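Local coordinates for exopolyphosphatase (Aquifex aeolicus, PDB 1T6C), which probably hydrolyses phosphoanhydride bonds in polyphosphate and guanosine pentaphosphate, and binds a calcium ion within an actin-like fold, at residues E257-R262 with K272-G277; A220-N225 with R264-R269. All blocks are in the same frame, centred on the assembly; numbering follows the deposited sequence.

Contact 1: E257-R262 with K272-G277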
# COMPACT_ATOMS: atom_id res chain seq x y z
N GLU A 257 4.63 -22.92 0.38
CA GLU A 257 3.35 -23.62 0.21
C GLU A 257 2.70 -24.03 1.52
O GLU A 257 1.49 -24.25 1.55
CB GLU A 257 3.51 -24.85 -0.69
CG GLU A 257 4.28 -24.63 -1.98
CD GLU A 257 5.74 -25.07 -1.90
OE1 GLU A 257 6.39 -24.85 -0.85
OE2 GLU A 257 6.23 -25.65 -2.90
N GLU A 258 3.47 -24.07 2.61
CA GLU A 258 2.99 -24.43 3.93
C GLU A 258 2.57 -23.21 4.75
O GLU A 258 1.87 -23.34 5.72
CB GLU A 258 4.11 -25.21 4.63
CG GLU A 258 3.86 -25.62 6.06
CD GLU A 258 2.76 -26.63 6.27
OE1 GLU A 258 2.29 -27.27 5.28
OE2 GLU A 258 2.36 -26.77 7.45
N ARG A 259 3.01 -22.02 4.34
CA ARG A 259 2.83 -20.85 5.18
C ARG A 259 1.35 -20.54 5.44
O ARG A 259 1.00 -20.24 6.57
CB ARG A 259 3.56 -19.64 4.61
CG ARG A 259 5.05 -19.77 4.70
CD ARG A 259 5.80 -18.63 4.06
NE ARG A 259 7.23 -18.86 4.14
CZ ARG A 259 8.14 -18.21 3.41
NH1 ARG A 259 7.76 -17.25 2.58
NH2 ARG A 259 9.44 -18.49 3.56
N SER A 260 0.52 -20.55 4.39
CA SER A 260 -0.90 -20.20 4.57
C SER A 260 -1.65 -21.34 5.24
O SER A 260 -2.75 -21.15 5.76
CB SER A 260 -1.58 -19.90 3.23
OG SER A 260 -0.94 -18.86 2.52
N LYS A 261 -1.10 -22.54 5.17
CA LYS A 261 -1.70 -23.66 5.88
C LYS A 261 -1.47 -23.54 7.38
O LYS A 261 -2.37 -23.79 8.17
CB LYS A 261 -1.11 -24.98 5.39
CG LYS A 261 -1.36 -25.24 3.92
CD LYS A 261 -0.70 -26.54 3.52
CE LYS A 261 -1.08 -27.02 2.13
NZ LYS A 261 -0.12 -28.09 1.72
N ARG A 262 -0.26 -23.18 7.76
CA ARG A 262 0.11 -23.03 9.18
C ARG A 262 -0.46 -21.78 9.82
O ARG A 262 -0.85 -21.80 10.98
CB ARG A 262 1.64 -23.05 9.33
CG ARG A 262 2.18 -22.90 10.71
CD ARG A 262 1.77 -23.97 11.75
NE ARG A 262 2.24 -23.61 13.08
CZ ARG A 262 1.65 -22.76 13.89
NH1 ARG A 262 0.54 -22.13 13.52
NH2 ARG A 262 2.18 -22.49 15.08
N LYS A 272 4.73 -16.68 -0.51
CA LYS A 272 6.17 -16.74 -0.83
C LYS A 272 6.90 -15.42 -0.52
O LYS A 272 7.98 -15.42 0.10
CB LYS A 272 6.38 -17.16 -2.28
CG LYS A 272 7.82 -17.48 -2.62
CD LYS A 272 7.85 -18.54 -3.70
CE LYS A 272 8.96 -18.30 -4.62
NZ LYS A 272 8.95 -19.37 -5.64
N VAL A 273 6.30 -14.30 -0.91
CA VAL A 273 6.95 -13.00 -0.69
C VAL A 273 6.88 -12.39 0.71
O VAL A 273 7.59 -11.42 0.96
CB VAL A 273 6.46 -11.93 -1.70
CG1 VAL A 273 6.68 -12.43 -3.12
CG2 VAL A 273 5.01 -11.57 -1.44
N ILE A 274 6.06 -12.94 1.61
CA ILE A 274 5.88 -12.32 2.92
C ILE A 274 7.18 -12.25 3.67
O ILE A 274 7.39 -11.26 4.39
CB ILE A 274 4.76 -13.01 3.76
CG1 ILE A 274 4.40 -12.09 4.94
CG2 ILE A 274 5.13 -14.43 4.15
CD1 ILE A 274 3.22 -12.60 5.71
N LEU A 275 8.09 -13.21 3.51
CA LEU A 275 9.34 -13.17 4.29
C LEU A 275 10.17 -11.92 3.96
O LEU A 275 10.67 -11.21 4.84
CB LEU A 275 10.16 -14.45 4.05
CG LEU A 275 11.44 -14.56 4.87
CD1 LEU A 275 11.13 -14.68 6.37
CD2 LEU A 275 12.30 -15.72 4.38
N ALA A 276 10.30 -11.61 2.68
CA ALA A 276 11.00 -10.41 2.22
C ALA A 276 10.35 -9.18 2.76
O ALA A 276 11.05 -8.24 3.17
CB ALA A 276 11.04 -10.35 0.66
N GLY A 277 9.02 -9.14 2.78
CA GLY A 277 8.31 -8.02 3.36
C GLY A 277 8.65 -7.84 4.82
O GLY A 277 8.89 -6.73 5.27
O HOH W 1 10.55 -16.74 1.57
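Arg259 reaches from helix 256-262 across to Lys272, Ile274 and Leu275 with a side chain stretched almost straight. Its CB already points toward the other segment, and CG, anti to the carbonyl carbon (chi1 -70°), continues that course. CD, the last carbon, passes 4.3 Å from Ile274 CG2. NE donates back to Ile254 O, which helps fix the rotation of the guanidinium. NH1 finds Lys272 O at the edge of the group, 3.1 Å away, but the N-H is bent to 125° and the bond is weak; its stronger partner is Ala271 O. NH2 gives a hydrogen to water 1, with 2.9 Å from NH2 to the water oxygen, and the same water donates to Lys272 O. Leu275 crosses the arginine at about a right angle, its CB 4.0 Å from NH1. Arginine suits this buried place because its several N-H groups can serve carbonyl oxygens in different directions. Through its bonds to Ala271 O and Lys272 O, Arg259 ties helix 256-262 to the turn leading into helix 274-288. Of that helix's first residues, Ile274 packs on Thr215 and Thr218 of helix 214-223, and Leu275 on Phe248 and Phe251 of helix 241-251.

Contact 2: A220-N225 with R264-R269; sequences AALEYN and RQVEDR
Leu222 and Gln265 lie side by side and run in opposite directions, the leucine coming from helix 214-223 and the glutamine from the loop that follows helix 256-262. Gln265 is bent at its middle (chi2 101°), which brings the amide alongside the leucine: OE1 lies 3.3 Å from Leu222 CD2, a snug van der Waals contact, while Gln265 CB rests 4.1 Å from the same methyl. The other branch of the leucine turns to Val266, with Leu222 CD1 4.2 Å from Val266 CG2, and these two side chains cross obliquely. Here branched aliphatic groups suit the surroundings, since both also touch Phe251 of helix 241-251. Ala221, small enough to let the glutamine approach, sets its CB 4.4 Å from Gln265 CG.

The amide nitrogen serves the end of the helix. Gln265 NE2 donates to Val226 O and also to water 2, at 3.3 Å from NE2 to the water oxygen; that water donates to Leu222 O, 2.9 Å away, and weakly to Asn225 OD1. A Schellman motif closes the helix here, with Asn225 at positive phi, a conformation that asparagine tolerates comparatively well. A leucine in place of Gln265 would probably leave Val226 O without this donor and water 2 without one of its ties. Within the two segments no direct hydrogen bond crosses; van der Waals contacts and water 2 join them, and the NE2 bond to Val226 O, one residue on, adds a direct tie. The carbon chain of Gln265 packs on Leu222 and Ala221 while NE2 turns to the polar helix end.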
# COMPACT_ATOMS: atom_id res chain seq x y z
N ALA A 220 0.66 -8.04 12.17
CA ALA A 220 -0.09 -7.61 13.33
C ALA A 220 -1.21 -8.58 13.65
O ALA A 220 -1.40 -8.95 14.82
CB ALA A 220 -0.64 -6.20 13.13
N ALA A 221 -1.95 -9.05 12.65
CA ALA A 221 -3.00 -10.04 12.88
C ALA A 221 -2.41 -11.33 13.45
O ALA A 221 -2.99 -11.94 14.32
CB ALA A 221 -3.75 -10.33 11.58
N LEU A 222 -1.27 -11.77 12.93
CA LEU A 222 -0.62 -12.97 13.47
C LEU A 222 -0.18 -12.77 14.93
O LEU A 222 -0.50 -13.61 15.81
CB LEU A 222 0.58 -13.35 12.57
CG LEU A 222 0.26 -13.83 11.16
CD1 LEU A 222 1.53 -13.98 10.35
CD2 LEU A 222 -0.49 -15.16 11.20
N GLU A 223 0.50 -11.66 15.20
CA GLU A 223 1.03 -11.39 16.56
C GLU A 223 -0.08 -11.34 17.61
O GLU A 223 0.07 -11.91 18.70
CB GLU A 223 1.84 -10.11 16.57
CG GLU A 223 2.37 -9.74 17.94
CD GLU A 223 3.31 -10.76 18.54
OE1 GLU A 223 3.92 -11.57 17.80
OE2 GLU A 223 3.43 -10.77 19.77
N TYR A 224 -1.20 -10.72 17.25
CA TYR A 224 -2.28 -10.45 18.16
C TYR A 224 -3.45 -11.42 18.04
O TYR A 224 -4.49 -11.19 18.65
CB TYR A 224 -2.70 -8.99 18.04
CG TYR A 224 -1.59 -8.09 18.57
CD1 TYR A 224 -1.30 -8.07 19.94
CD2 TYR A 224 -0.77 -7.36 17.71
CE1 TYR A 224 -0.26 -7.27 20.43
CE2 TYR A 224 0.27 -6.57 18.21
CZ TYR A 224 0.51 -6.52 19.56
OH TYR A 224 1.55 -5.78 20.08
N ASN A 225 -3.27 -12.51 17.29
CA ASN A 225 -4.29 -13.57 17.21
C ASN A 225 -5.62 -13.07 16.72
O ASN A 225 -6.67 -13.41 17.27
CB ASN A 225 -4.46 -14.26 18.57
CG ASN A 225 -3.19 -14.83 19.09
OD1 ASN A 225 -2.57 -15.63 18.42
ND2 ASN A 225 -2.80 -14.43 20.30
N ARG A 264 -3.27 -19.13 8.97
CA ARG A 264 -4.45 -18.88 8.13
C ARG A 264 -4.57 -17.47 7.60
O ARG A 264 -5.11 -17.26 6.52
CB ARG A 264 -5.71 -19.17 8.94
CG ARG A 264 -5.96 -20.60 9.19
CD ARG A 264 -7.24 -20.85 9.95
NE ARG A 264 -7.18 -22.24 10.40
CZ ARG A 264 -7.44 -23.28 9.64
NH1 ARG A 264 -7.90 -23.10 8.40
NH2 ARG A 264 -7.32 -24.50 10.16
N GLN A 265 -4.06 -16.50 8.34
CA GLN A 265 -4.17 -15.10 7.95
C GLN A 265 -3.30 -14.75 6.75
O GLN A 265 -3.57 -13.77 6.04
CB GLN A 265 -3.84 -14.19 9.12
CG GLN A 265 -4.80 -14.38 10.28
CD GLN A 265 -4.24 -15.24 11.40
OE1 GLN A 265 -3.62 -16.30 11.14
NE2 GLN A 265 -4.39 -14.77 12.64
N VAL A 266 -2.27 -15.55 6.50
CA VAL A 266 -1.43 -15.36 5.30
C VAL A 266 -2.18 -15.73 4.03
O VAL A 266 -2.55 -16.89 3.87
CB VAL A 266 -0.12 -16.21 5.42
CG1 VAL A 266 0.77 -15.99 4.21
CG2 VAL A 266 0.61 -15.81 6.72
N GLU A 267 -2.39 -14.76 3.15
CA GLU A 267 -2.99 -15.08 1.85
C GLU A 267 -2.05 -15.93 1.02
O GLU A 267 -0.87 -15.64 0.94
CB GLU A 267 -3.30 -13.81 1.07
CG GLU A 267 -4.41 -12.99 1.67
CD GLU A 267 -4.57 -11.65 1.00
OE1 GLU A 267 -3.81 -11.33 0.03
OE2 GLU A 267 -5.46 -10.91 1.45
N ASP A 268 -2.62 -16.95 0.36
CA ASP A 268 -1.89 -17.87 -0.53
C ASP A 268 -1.01 -17.09 -1.51
O ASP A 268 0.17 -17.41 -1.72
CB ASP A 268 -2.87 -18.71 -1.36
CG ASP A 268 -3.66 -19.73 -0.52
OD1 ASP A 268 -3.09 -20.28 0.45
OD2 ASP A 268 -4.86 -20.05 -0.74
N ARG A 269 -1.58 -16.03 -2.07
CA ARG A 269 -0.90 -15.27 -3.13
C ARG A 269 0.28 -14.43 -2.60
O ARG A 269 1.13 -13.99 -3.38
CB ARG A 269 -1.90 -14.42 -3.91
CG ARG A 269 -2.49 -13.27 -3.13
CD ARG A 269 -3.61 -12.53 -3.88
NE ARG A 269 -4.37 -11.61 -3.03
CZ ARG A 269 -5.51 -11.89 -2.42
NH1 ARG A 269 -6.07 -13.11 -2.50
NH2 ARG A 269 -6.11 -10.95 -1.69
O HOH W 2 -2.41 -15.60 15.08

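In the fold
Both contacts are largely buried, with centres 10 Å apart, and each has a less buried member: Lys272 is exposed in contact 1, Gln265 partly exposed in contact 2. Contact 1 joins helix 256-262 to the beginning of helix 274-288; contact 2 fastens the loop between those helices to the end of helix 214-223. Helix 241-251 borders both, through Phe251. The two also meet directly, by packing of Ile274 on Val266 and probably, in one of the two conformers of Ser260, by a hydrogen bond from its OG to Val266 O. In contact 1 a buried charged group serves backbone carbonyls, whereas contact 2 pairs aliphatic packing with a neutral amide and water at a helix terminus.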